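Putative electron transport related protein (Corynebacterium diphtheriae, PDB 4PQ1) probably acts as a thioredoxin-like thiol-disulfide oxidoreductase of the DsbF type, passing electrons through a redox-active cysteine pair. Local coordinates at residues G31-S36 with D94-N99; V37-Y42 with V47-W52; V80-R85 with F111-Q116; T128-K133 with A139-E144. One frame throughout, in Å; residues are numbered along the deposited sequence.

Contact 1: residues G31-S36 with D94-N99; sequences GLTSDS and DFVKDN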
loop_
_atom_site.group_PDB
_atom_site.type_symbol
_atom_site.label_atom_id
_atom_site.label_comp_id
_atom_site.label_asym_id
_atom_site.label_seq_id
_atom_site.Cartn_x
_atom_site.Cartn_y
_atom_site.Cartn_z
ATOM N N GLY A 31 7.067 12.230 -3.528
ATOM C CA GLY A 31 6.785 11.817 -2.169
ATOM C C GLY A 31 5.901 12.818 -1.453
ATOM O O GLY A 31 5.730 13.945 -1.907
ATOM N N LEU A 32 5.331 12.401 -0.332
ATOM C CA LEU A 32 4.482 13.281 0.461
ATOM C C LEU A 32 5.330 14.054 1.451
ATOM O O LEU A 32 5.032 15.199 1.784
ATOM C CB LEU A 32 3.409 12.473 1.189
ATOM C CG LEU A 32 2.448 13.219 2.112
ATOM C CD1 LEU A 32 1.555 14.156 1.312
ATOM C CD2 LEU A 32 1.633 12.187 2.894
ATOM N N THR A 33 6.398 13.419 1.915
ATOM C CA THR A 33 7.328 14.056 2.842
ATOM C C THR A 33 8.766 13.918 2.358
ATOM O O THR A 33 9.704 14.021 3.142
ATOM C CB THR A 33 7.204 13.470 4.257
ATOM O OG1 THR A 33 7.350 12.044 4.195
ATOM C CG2 THR A 33 5.841 13.833 4.879
ATOM N N SER A 34 8.925 13.681 1.058
ATOM C CA SER A 34 10.237 13.567 0.433
ATOM C C SER A 34 10.140 13.900 -1.050
ATOM O O SER A 34 9.052 13.917 -1.617
ATOM C CB SER A 34 10.808 12.161 0.622
ATOM O OG SER A 34 12.065 12.031 -0.019
ATOM N N ASP A 35 11.281 14.161 -1.678
ATOM C CA ASP A 35 11.314 14.460 -3.107
ATOM C C ASP A 35 10.680 13.343 -3.940
ATOM O O ASP A 35 9.656 13.551 -4.596
ATOM C CB ASP A 35 12.753 14.705 -3.572
ATOM C CG ASP A 35 13.258 16.097 -3.215
ATOM O OD1 ASP A 35 12.421 16.998 -2.987
ATOM O OD2 ASP A 35 14.492 16.293 -3.170
ATOM N N SER A 36 11.281 12.154 -3.906
ATOM C CA SER A 36 10.733 11.021 -4.626
ATOM C C SER A 36 10.520 9.836 -3.699
ATOM O O SER A 36 11.091 9.783 -2.606
ATOM C CB SER A 36 11.656 10.630 -5.777
ATOM O OG SER A 36 11.540 9.249 -6.084
ATOM N N ASP A 94 0.458 17.087 7.209
ATOM C CA ASP A 94 0.133 17.370 8.604
ATOM C C ASP A 94 -0.343 16.108 9.306
ATOM O O ASP A 94 0.022 15.845 10.447
ATOM C CB ASP A 94 -0.944 18.458 8.699
ATOM C CG ASP A 94 -0.383 19.874 8.521
ATOM O OD1 ASP A 94 0.816 20.084 8.778
ATOM O OD2 ASP A 94 -1.150 20.784 8.126
ATOM N N PHE A 95 -1.180 15.338 8.618
ATOM C CA PHE A 95 -1.657 14.060 9.147
ATOM C C PHE A 95 -0.518 13.102 9.473
ATOM O O PHE A 95 -0.599 12.341 10.435
ATOM C CB PHE A 95 -2.617 13.395 8.159
ATOM C CG PHE A 95 -3.133 12.069 8.627
ATOM C CD1 PHE A 95 -4.232 12.002 9.471
ATOM C CD2 PHE A 95 -2.520 10.883 8.222
ATOM C CE1 PHE A 95 -4.713 10.787 9.913
ATOM C CE2 PHE A 95 -2.998 9.653 8.661
ATOM C CZ PHE A 95 -4.102 9.608 9.509
ATOM N N VAL A 96 0.542 13.128 8.675
ATOM C CA VAL A 96 1.621 12.152 8.841
ATOM C C VAL A 96 2.485 12.497 10.058
ATOM O O VAL A 96 2.897 11.614 10.817
ATOM C CB VAL A 96 2.492 12.052 7.558
ATOM C CG1 VAL A 96 3.925 11.713 7.893
ATOM C CG2 VAL A 96 1.900 11.017 6.599
ATOM N N LYS A 97 2.741 13.783 10.260
ATOM C CA LYS A 97 3.496 14.194 11.437
ATOM C C LYS A 97 2.663 14.060 12.695
ATOM O O LYS A 97 3.186 13.743 13.754
ATOM C CB LYS A 97 3.986 15.637 11.319
ATOM C CG LYS A 97 4.806 16.078 12.537
ATOM C CD LYS A 97 5.290 17.516 12.439
ATOM C CE LYS A 97 6.417 17.772 13.441
ATOM N NZ LYS A 97 7.578 16.853 13.226
ATOM N N ASP A 98 1.368 14.329 12.580
ATOM C CA ASP A 98 0.503 14.412 13.748
ATOM C C ASP A 98 0.310 13.053 14.378
ATOM O O ASP A 98 0.074 12.939 15.584
ATOM C CB ASP A 98 -0.857 14.999 13.374
ATOM C CG ASP A 98 -0.833 16.508 13.272
ATOM O OD1 ASP A 98 0.266 17.109 13.385
ATOM O OD2 ASP A 98 -1.922 17.082 13.064
ATOM N N ASN A 99 0.402 12.018 13.550
ATOM C CA ASN A 99 0.105 10.672 14.008
ATOM C C ASN A 99 1.335 9.815 14.068
ATOM O O ASN A 99 1.236 8.610 14.259
ATOM C CB ASN A 99 -0.965 10.041 13.124
ATOM C CG ASN A 99 -2.323 10.686 13.344
ATOM O OD1 ASN A 99 -3.041 10.325 14.275
ATOM N ND2 ASN A 99 -2.666 11.671 12.513
#
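Beside V96, the residue that meets both L32 and T33, the carbonyl oxygen of F95 takes two bonds from N99, where the chain leaves the helix. The amide N99 ND2 reaches F95 O at 3.0 Å and lies in the carbonyl plane on a lone pair; with 171° at the hydrogen the bond is almost straight. The backbone N99 N adds a weak second bond to the same oxygen at 3.3 Å. The amide thereby also comes to rest over the rim of one face of the F95 ring. Across the contact all is apolar. V96 divides its two methyls between the loop residues: CG2 lies 3.9 Å from L32 CD2, while CG1 is 4.2 Å from T33 CG2. L32, extended by CG lying anti to its amide nitrogen (chi1 178°), brings CD2 alongside V96, the two side chains running in opposing directions, whereas T33 and V96 approach tip to tip, at the exposed side of the patch. The loop is held by its own backbone bond, G31 N to D35 O at 3.1 Å. Beyond the two segments, W52 packs against both L32 and V96, and K89 and Q93 of the same helix donate to G31 O and L32 O. The contact thus docks the turn of the hairpin 28-30/36-38 on helix 89-98, the connecting helix of the beta-alpha-beta crossover between strands 77-83 and 105-107 of the thioredoxin-like fold.

Contact 2: residues V37-Y42 with V47-W52; sequences VSLADY and VVLNAW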
loop_
_atom_site.group_PDB
_atom_site.type_symbol
_atom_site.label_atom_id
_atom_site.label_comp_id
_atom_site.label_asym_id
_atom_site.label_seq_id
_atom_site.Cartn_x
_atom_site.Cartn_y
_atom_site.Cartn_z
ATOM N N VAL A 37 9.677 8.906 -4.145
ATOM C CA VAL A 37 9.452 7.621 -3.482
ATOM C C VAL A 37 9.373 6.549 -4.564
ATOM O O VAL A 37 8.703 6.750 -5.576
ATOM C CB VAL A 37 8.155 7.614 -2.643
ATOM C CG1 VAL A 37 7.873 6.225 -2.106
ATOM C CG2 VAL A 37 8.247 8.611 -1.496
ATOM N N SER A 38 10.052 5.423 -4.364
ATOM C CA SER A 38 10.164 4.403 -5.415
ATOM C C SER A 38 10.246 2.983 -4.886
ATOM O O SER A 38 11.090 2.700 -4.035
ATOM C CB SER A 38 11.403 4.664 -6.250
ATOM O OG SER A 38 12.533 4.750 -5.408
ATOM N N LEU A 39 9.404 2.080 -5.392
ATOM C CA LEU A 39 9.471 0.683 -4.949
ATOM C C LEU A 39 10.845 0.076 -5.241
ATOM O O LEU A 39 11.304 -0.815 -4.529
ATOM C CB LEU A 39 8.390 -0.167 -5.611
ATOM C CG LEU A 39 6.946 0.083 -5.187
ATOM C CD1 LEU A 39 6.115 -1.185 -5.369
ATOM C CD2 LEU A 39 6.846 0.630 -3.753
ATOM N N ALA A 40 11.508 0.582 -6.275
ATOM C CA ALA A 40 12.812 0.066 -6.669
ATOM C C ALA A 40 13.848 0.251 -5.559
ATOM O O ALA A 40 14.885 -0.417 -5.549
ATOM C CB ALA A 40 13.279 0.734 -7.957
ATOM N N ASP A 41 13.560 1.148 -4.619
ATOM C CA ASP A 41 14.439 1.342 -3.468
ATOM C C ASP A 41 14.278 0.231 -2.438
ATOM O O ASP A 41 15.038 0.162 -1.472
ATOM C CB ASP A 41 14.177 2.697 -2.810
ATOM C CG ASP A 41 14.682 3.861 -3.644
ATOM O OD1 ASP A 41 15.567 3.643 -4.501
ATOM O OD2 ASP A 41 14.208 4.997 -3.429
ATOM N N TYR A 42 13.296 -0.643 -2.642
ATOM C CA TYR A 42 13.081 -1.763 -1.724
ATOM C C TYR A 42 13.121 -3.118 -2.445
ATOM O O TYR A 42 12.424 -4.061 -2.063
ATOM C CB TYR A 42 11.759 -1.585 -0.993
ATOM C CG TYR A 42 11.572 -0.154 -0.522
ATOM C CD1 TYR A 42 12.190 0.303 0.631
ATOM C CD2 TYR A 42 10.804 0.747 -1.257
ATOM C CE1 TYR A 42 12.029 1.631 1.057
ATOM C CE2 TYR A 42 10.638 2.069 -0.841
ATOM C CZ TYR A 42 11.253 2.506 0.315
ATOM O OH TYR A 42 11.092 3.820 0.723
ATOM N N VAL A 47 7.066 -5.385 0.712
ATOM C CA VAL A 47 6.500 -4.058 0.587
ATOM C C VAL A 47 4.983 -4.089 0.753
ATOM O O VAL A 47 4.272 -4.791 0.010
ATOM C CB VAL A 47 6.847 -3.412 -0.765
ATOM C CG1 VAL A 47 6.110 -2.099 -0.906
ATOM C CG2 VAL A 47 8.363 -3.185 -0.887
ATOM N N VAL A 48 4.491 -3.331 1.735
ATOM C CA VAL A 48 3.055 -3.217 1.942
ATOM C C VAL A 48 2.558 -1.874 1.420
ATOM O O VAL A 48 2.859 -0.825 2.001
ATOM C CB VAL A 48 2.678 -3.372 3.430
ATOM C CG1 VAL A 48 1.177 -3.267 3.609
ATOM C CG2 VAL A 48 3.175 -4.704 3.958
ATOM N N LEU A 49 1.810 -1.919 0.316
ATOM C CA LEU A 49 1.211 -0.721 -0.299
ATOM C C LEU A 49 -0.157 -0.433 0.280
ATOM O O LEU A 49 -0.999 -1.335 0.402
ATOM C CB LEU A 49 1.060 -0.896 -1.813
ATOM C CG LEU A 49 2.270 -1.222 -2.662
ATOM C CD1 LEU A 49 1.780 -1.660 -4.026
ATOM C CD2 LEU A 49 3.156 0.006 -2.748
ATOM N N ASN A 50 -0.394 0.832 0.596
ATOM C CA ASN A 50 -1.653 1.252 1.182
ATOM C C ASN A 50 -2.104 2.571 0.589
ATOM O O ASN A 50 -1.400 3.583 0.680
ATOM C CB ASN A 50 -1.520 1.364 2.701
ATOM C CG ASN A 50 -2.765 1.906 3.352
ATOM O OD1 ASN A 50 -2.790 3.058 3.763
ATOM N ND2 ASN A 50 -3.813 1.087 3.440
ATOM N N ALA A 51 -3.260 2.536 -0.068
ATOM C CA ALA A 51 -3.884 3.743 -0.603
ATOM C C ALA A 51 -4.741 4.382 0.481
ATOM O O ALA A 51 -5.586 3.717 1.094
ATOM C CB ALA A 51 -4.717 3.424 -1.822
ATOM N N TRP A 52 -4.517 5.670 0.719
ATOM C CA TRP A 52 -5.125 6.348 1.850
ATOM C C TRP A 52 -5.307 7.828 1.549
ATOM O O TRP A 52 -4.775 8.335 0.562
ATOM C CB TRP A 52 -4.253 6.178 3.098
ATOM C CG TRP A 52 -2.951 6.962 3.038
ATOM C CD1 TRP A 52 -1.778 6.570 2.455
ATOM C CD2 TRP A 52 -2.707 8.271 3.583
ATOM N NE1 TRP A 52 -0.814 7.552 2.610
ATOM C CE2 TRP A 52 -1.364 8.605 3.298
ATOM C CE3 TRP A 52 -3.485 9.181 4.300
ATOM C CZ2 TRP A 52 -0.794 9.825 3.689
ATOM C CZ3 TRP A 52 -2.915 10.399 4.689
ATOM C CH2 TRP A 52 -1.581 10.702 4.386
#
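L39 presents both of its terminal methyls to the strand 47-52 and does most of the touching from its side. With CG beside the backbone N (chi1 -70°), the branched end reaches the strand. L39 CD2 touches both V47 CG1 (4.0 Å) and L49 CD2 (3.9 Å), and L39 CD1 follows at 4.1 Å from L49 CD2. L49 starts out less directly aimed; with CG beside its amide nitrogen (chi1 -56°), CD2 swings round to meet both methyls of L39. The leucines cross at a slant, as do L39 and V47. V47 uses its second branch on Y42: CG2 lies 3.8 Å from Y42 CB, so it is the root of the tyrosine that carries this touch, with the ring slanted to the methyl. D41 CB covers one face of that ring. The bond from Y42 N to L39 O, at 2.7 Å, holds the two contact residues of the turn together. On the sheet side, L131 of strand 127-131 packs on both L39 and L49, while the side chain of Y42 touches T78 and V80 of strand 77-83, so the 3-10 turn and the tyrosine after it meet three neighbouring strands.

Contact 3: residues V80-R85 with F111-Q116; sequences VGINVR and FKTAAQ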
loop_
_atom_site.group_PDB
_atom_site.type_symbol
_atom_site.label_atom_id
_atom_site.label_comp_id
_atom_site.label_asym_id
_atom_site.label_seq_id
_atom_site.Cartn_x
_atom_site.Cartn_y
_atom_site.Cartn_z
ATOM N N VAL A 80 4.555 1.385 2.213
ATOM C CA VAL A 80 4.572 2.564 1.344
ATOM C C VAL A 80 3.159 3.048 1.089
ATOM O O VAL A 80 2.341 2.326 0.533
ATOM C CB VAL A 80 5.239 2.284 -0.003
ATOM C CG1 VAL A 80 5.100 3.513 -0.901
ATOM C CG2 VAL A 80 6.692 1.929 0.206
ATOM N N GLY A 81 2.857 4.269 1.512
ATOM C CA GLY A 81 1.514 4.780 1.356
ATOM C C GLY A 81 1.326 5.342 -0.028
ATOM O O GLY A 81 2.270 5.823 -0.666
ATOM N N ILE A 82 0.096 5.273 -0.506
ATOM C CA ILE A 82 -0.256 5.948 -1.744
ATOM C C ILE A 82 -1.386 6.923 -1.408
ATOM O O ILE A 82 -2.552 6.545 -1.316
ATOM C CB ILE A 82 -0.672 4.946 -2.841
ATOM C CG1 ILE A 82 0.482 3.984 -3.125
ATOM C CG2 ILE A 82 -1.102 5.660 -4.120
ATOM C CD1 ILE A 82 0.140 2.907 -4.115
ATOM N N ASN A 83 -1.023 8.180 -1.208
ATOM C CA ASN A 83 -1.965 9.212 -0.782
ATOM C C ASN A 83 -2.799 9.667 -1.971
ATOM O O ASN A 83 -2.266 10.248 -2.928
ATOM C CB ASN A 83 -1.180 10.360 -0.135
ATOM C CG ASN A 83 -2.048 11.551 0.256
ATOM O OD1 ASN A 83 -1.781 12.668 -0.170
ATOM N ND2 ASN A 83 -3.079 11.319 1.061
ATOM N N VAL A 84 -4.095 9.345 -1.957
ATOM C CA VAL A 84 -4.949 9.701 -3.088
ATOM C C VAL A 84 -6.025 10.728 -2.666
ATOM O O VAL A 84 -6.402 10.790 -1.500
ATOM C CB VAL A 84 -5.622 8.449 -3.717
ATOM C CG1 VAL A 84 -4.551 7.391 -4.097
ATOM C CG2 VAL A 84 -6.658 7.845 -2.777
ATOM N N ARG A 85 -6.474 11.543 -3.619
ATOM C CA ARG A 85 -7.619 12.441 -3.420
ATOM C C ARG A 85 -7.391 13.461 -2.311
ATOM O O ARG A 85 -8.328 14.078 -1.811
ATOM C CB ARG A 85 -8.887 11.641 -3.122
ATOM C CG ARG A 85 -9.720 11.333 -4.339
ATOM C CD ARG A 85 -10.665 10.153 -4.114
ATOM N NE ARG A 85 -10.479 9.209 -5.198
ATOM C CZ ARG A 85 -10.780 7.919 -5.169
ATOM N NH1 ARG A 85 -11.321 7.357 -4.093
ATOM N NH2 ARG A 85 -10.532 7.190 -6.247
ATOM N N PHE A 111 -4.697 9.033 -8.155
ATOM C CA PHE A 111 -4.510 7.599 -8.028
ATOM C C PHE A 111 -4.141 6.954 -9.376
ATOM O O PHE A 111 -4.670 5.915 -9.754
ATOM C CB PHE A 111 -5.769 6.967 -7.399
ATOM C CG PHE A 111 -5.531 5.598 -6.789
ATOM C CD1 PHE A 111 -4.255 5.049 -6.742
ATOM C CD2 PHE A 111 -6.569 4.902 -6.186
ATOM C CE1 PHE A 111 -4.043 3.816 -6.184
ATOM C CE2 PHE A 111 -6.349 3.660 -5.602
ATOM C CZ PHE A 111 -5.092 3.118 -5.607
ATOM N N LYS A 112 -3.205 7.585 -10.078
ATOM C CA LYS A 112 -2.754 7.080 -11.351
ATOM C C LYS A 112 -2.033 5.746 -11.145
ATOM O O LYS A 112 -1.991 4.904 -12.048
ATOM C CB LYS A 112 -1.845 8.098 -12.049
ATOM C CG LYS A 112 -2.593 9.256 -12.708
ATOM C CD LYS A 112 -1.629 10.303 -13.255
ATOM C CE LYS A 112 -2.372 11.385 -14.026
ATOM N NZ LYS A 112 -3.210 10.826 -15.128
ATOM N N THR A 113 -1.491 5.559 -9.942
ATOM C CA THR A 113 -0.781 4.336 -9.560
ATOM C C THR A 113 -1.648 3.087 -9.702
ATOM O O THR A 113 -1.140 1.979 -9.897
ATOM C CB THR A 113 -0.283 4.421 -8.102
ATOM O OG1 THR A 113 0.613 5.521 -7.973
ATOM C CG2 THR A 113 0.460 3.168 -7.705
ATOM N N ALA A 114 -2.961 3.266 -9.612
ATOM C CA ALA A 114 -3.876 2.134 -9.712
ATOM C C ALA A 114 -3.657 1.391 -11.024
ATOM O O ALA A 114 -3.801 0.174 -11.086
ATOM C CB ALA A 114 -5.324 2.599 -9.593
ATOM N N ALA A 115 -3.287 2.140 -12.060
ATOM C CA ALA A 115 -3.098 1.598 -13.399
ATOM C C ALA A 115 -1.851 0.724 -13.471
ATOM O O ALA A 115 -1.798 -0.244 -14.242
ATOM C CB ALA A 115 -3.015 2.727 -14.408
ATOM N N GLN A 116 -0.852 1.073 -12.666
ATOM C CA GLN A 116 0.381 0.310 -12.603
ATOM C C GLN A 116 0.272 -0.883 -11.656
ATOM O O GLN A 116 1.125 -1.776 -11.651
ATOM C CB GLN A 116 1.526 1.217 -12.183
ATOM C CG GLN A 116 1.854 2.250 -13.237
ATOM C CD GLN A 116 2.093 3.628 -12.651
ATOM O OE1 GLN A 116 2.908 3.800 -11.736
ATOM N NE2 GLN A 116 1.386 4.624 -13.179
#
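In the thioredoxin-like fold, I82 of the inner strand 77-83, and V84 just after it, pack against F111, just before, and T113, at the start of, the short, weakly bonded helix 113-116. The region borders the C56-C59 disulfide of the CxxC motif, which V84 lies near without touching. F111 is the centre of the contact. Its CG stands anti to the backbone N, and with chi2 at 4° the plane of the ring nearly contains the bond from CA to CB; one face is turned to V84. V84 CG1 lies over this face as a CH-pi contact, 3.8 Å from the F111 ring centroid and 28° off the normal. The methyl is displaced toward the root of the ring, which brings V84 CG1 to 3.4 Å from F111 CG, a tight fit. The opposite face is covered by A114 CB, 3.8 Å above the F111 ring plane and over its centre; the ring is thus sandwiched between V84 and A114. I82 runs at about a right angle to F111, with I82 CG2 4.0 Å from F111 CE1. A51 of the adjacent strand 46-52 also packs on F111. The two branches of T113 part: OG1 is hydrogen-bonded to D108, while T113 CG2 meets I82 CD1 tip to tip at 3.6 Å.

Contact 4: residues T128-K133 with A139-E144; sequences TIVLDK and AVFLRE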
loop_
_atom_site.group_PDB
_atom_site.type_symbol
_atom_site.label_atom_id
_atom_site.label_comp_id
_atom_site.label_asym_id
_atom_site.label_seq_id
_atom_site.Cartn_x
_atom_site.Cartn_y
_atom_site.Cartn_z
ATOM N N THR A 128 -5.161 -2.211 0.634
ATOM C CA THR A 128 -3.832 -2.626 1.044
ATOM C C THR A 128 -3.343 -3.798 0.213
ATOM O O THR A 128 -4.034 -4.813 0.080
ATOM C CB THR A 128 -3.786 -3.009 2.524
ATOM O OG1 THR A 128 -4.126 -1.870 3.313
ATOM C CG2 THR A 128 -2.387 -3.473 2.897
ATOM N N ILE A 129 -2.154 -3.653 -0.357
ATOM C CA ILE A 129 -1.564 -4.744 -1.124
ATOM C C ILE A 129 -0.243 -5.187 -0.517
ATOM O O ILE A 129 0.684 -4.387 -0.378
ATOM C CB ILE A 129 -1.348 -4.350 -2.579
ATOM C CG1 ILE A 129 -2.685 -3.933 -3.197
ATOM C CG2 ILE A 129 -0.720 -5.530 -3.342
ATOM C CD1 ILE A 129 -2.567 -3.362 -4.578
ATOM N N VAL A 130 -0.162 -6.464 -0.151
ATOM C CA VAL A 130 1.083 -6.998 0.397
ATOM C C VAL A 130 1.878 -7.630 -0.742
ATOM O O VAL A 130 1.431 -8.602 -1.333
ATOM C CB VAL A 130 0.837 -8.044 1.508
ATOM C CG1 VAL A 130 2.150 -8.479 2.109
ATOM C CG2 VAL A 130 -0.072 -7.479 2.607
ATOM N N LEU A 131 3.029 -7.047 -1.068
ATOM C CA LEU A 131 3.900 -7.585 -2.101
ATOM C C LEU A 131 4.967 -8.475 -1.472
ATOM O O LEU A 131 5.439 -8.169 -0.373
ATOM C CB LEU A 131 4.567 -6.458 -2.886
ATOM C CG LEU A 131 3.682 -5.391 -3.505
ATOM C CD1 LEU A 131 4.564 -4.347 -4.191
ATOM C CD2 LEU A 131 2.724 -6.011 -4.482
ATOM N N ASP A 132 5.352 -9.565 -2.151
ATOM C CA ASP A 132 6.414 -10.429 -1.618
ATOM C C ASP A 132 7.757 -9.867 -2.056
ATOM O O ASP A 132 7.816 -8.757 -2.562
ATOM C CB ASP A 132 6.252 -11.912 -2.053
ATOM C CG ASP A 132 6.290 -12.119 -3.569
ATOM O OD1 ASP A 132 6.924 -11.316 -4.290
ATOM O OD2 ASP A 132 5.682 -13.109 -4.049
ATOM N N LYS A 133 8.828 -10.640 -1.912
ATOM C CA LYS A 133 10.161 -10.103 -2.175
ATOM C C LYS A 133 10.401 -9.848 -3.665
ATOM O O LYS A 133 11.346 -9.148 -4.041
ATOM C CB LYS A 133 11.232 -11.047 -1.625
ATOM C CG LYS A 133 11.504 -10.878 -0.136
ATOM C CD LYS A 133 12.553 -11.881 0.311
ATOM C CE LYS A 133 12.866 -11.743 1.780
ATOM N NZ LYS A 133 14.044 -12.583 2.147
ATOM N N ALA A 139 -1.379 -10.730 -1.372
ATOM C CA ALA A 139 -2.702 -10.463 -0.830
ATOM C C ALA A 139 -3.155 -9.069 -1.246
ATOM O O ALA A 139 -2.362 -8.129 -1.252
ATOM C CB ALA A 139 -2.696 -10.601 0.692
ATOM N N VAL A 140 -4.426 -8.947 -1.616
ATOM C CA VAL A 140 -5.040 -7.643 -1.828
ATOM C C VAL A 140 -6.268 -7.485 -0.941
ATOM O O VAL A 140 -7.165 -8.328 -0.953
ATOM C CB VAL A 140 -5.445 -7.428 -3.297
ATOM C CG1 VAL A 140 -6.115 -6.038 -3.471
ATOM C CG2 VAL A 140 -4.227 -7.611 -4.218
ATOM N N PHE A 141 -6.299 -6.407 -0.169
ATOM C CA PHE A 141 -7.401 -6.139 0.748
ATOM C C PHE A 141 -8.205 -4.937 0.282
ATOM O O PHE A 141 -7.683 -3.819 0.248
ATOM C CB PHE A 141 -6.882 -5.885 2.168
ATOM C CG PHE A 141 -6.258 -7.094 2.819
ATOM C CD1 PHE A 141 -7.045 -8.025 3.475
ATOM C CD2 PHE A 141 -4.878 -7.282 2.798
ATOM C CE1 PHE A 141 -6.473 -9.138 4.077
ATOM C CE2 PHE A 141 -4.308 -8.387 3.398
ATOM C CZ PHE A 141 -5.104 -9.321 4.041
ATOM N N LEU A 142 -9.467 -5.169 -0.084
ATOM C CA LEU A 142 -10.351 -4.099 -0.547
ATOM C C LEU A 142 -11.224 -3.628 0.616
ATOM O O LEU A 142 -12.449 -3.540 0.523
ATOM C CB LEU A 142 -11.214 -4.575 -1.717
ATOM C CG LEU A 142 -10.400 -5.149 -2.891
ATOM C CD1 LEU A 142 -11.318 -5.720 -3.965
ATOM C CD2 LEU A 142 -9.437 -4.103 -3.473
ATOM N N ARG A 143 -10.559 -3.331 1.719
ATOM C CA ARG A 143 -11.212 -3.020 2.956
ATOM C C ARG A 143 -10.141 -2.521 3.887
ATOM O O ARG A 143 -8.959 -2.714 3.622
ATOM C CB ARG A 143 -11.929 -4.236 3.544
ATOM C CG ARG A 143 -11.030 -5.435 3.804
ATOM C CD ARG A 143 -11.700 -6.389 4.781
ATOM N NE ARG A 143 -10.954 -7.623 5.001
ATOM C CZ ARG A 143 -10.106 -7.821 6.003
ATOM N NH1 ARG A 143 -9.882 -6.859 6.884
ATOM N NH2 ARG A 143 -9.481 -8.986 6.128
ATOM N N GLU A 144 -10.570 -1.815 4.932
ATOM C CA GLU A 144 -9.725 -1.526 6.069
ATOM C C GLU A 144 -9.122 -2.837 6.610
ATOM O O GLU A 144 -9.794 -3.880 6.619
ATOM C CB GLU A 144 -10.549 -0.817 7.150
ATOM C CG GLU A 144 -9.758 -0.408 8.371
ATOM C CD GLU A 144 -10.584 0.420 9.366
ATOM O OE1 GLU A 144 -10.026 0.740 10.445
ATOM O OE2 GLU A 144 -11.774 0.731 9.076
HETATM O O HOH W 1 -6.703 -1.451 3.996
#
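T128 and F141 exchange a pair of backbone hydrogen bonds: F141 N to T128 O at 2.8 Å and T128 N to F141 O at 3.0 Å. Two residues on, V130 N donates to A139 O at 3.0 Å. Between them I129 and V140 form a non-hydrogen-bonded pair, where CA-H...O contacts run from I129 CA to A139 O and from V140 CA to T128 O. A water extends the polar zone past the strand end, accepting from T128 OG1 at 2.7 Å and donating to R143 O at 2.6 Å; OG1 is also bonded by N50 ND2. The strands run antiparallel, at 170°, as the beta hairpin 127-131/137-141 that forms part of the central sheet of the thioredoxin-like fold. On one face I129 and V140 lie side by side and point the same way, I129 CG1 4.0 Å from V140 CG1. T128, V130, A139 and F141 occupy the other, which helix 147-156 covers through L150 and V153. There F141 turns its ring edge to V130 CG2. Two residues after F141, R143 lays one guanidinium face against F141 CD1, near the rim of the group; salt bridges to E13 and D149, and a bond from R143 NH1 to E144 O at 3.0 Å, hold the guanidinium in place.

How the contacts relate
All four contacts are largely buried. Contacts 2, 3 and 4 meet on the central sheet: strand 46-52 of contact 2 lies between strand 77-83 of contact 3 and strand 127-131 of contact 4, with probable backbone hydrogen bonds on each side, such as V48 O to V80 N and V47 O to L131 N. Contact 1 lies farthest from the chain centre, has the exposed T33 at its margin, and touches the sheet through W52 of contact 2 and N83 of contact 3. The chemistry follows place. Contact 4 joins neighbouring strands and is knit by main-chain bonds, whereas contacts 1, 2 and 3 dock loops, turns or helices by apolar side chains, with an aromatic face used in contact 3.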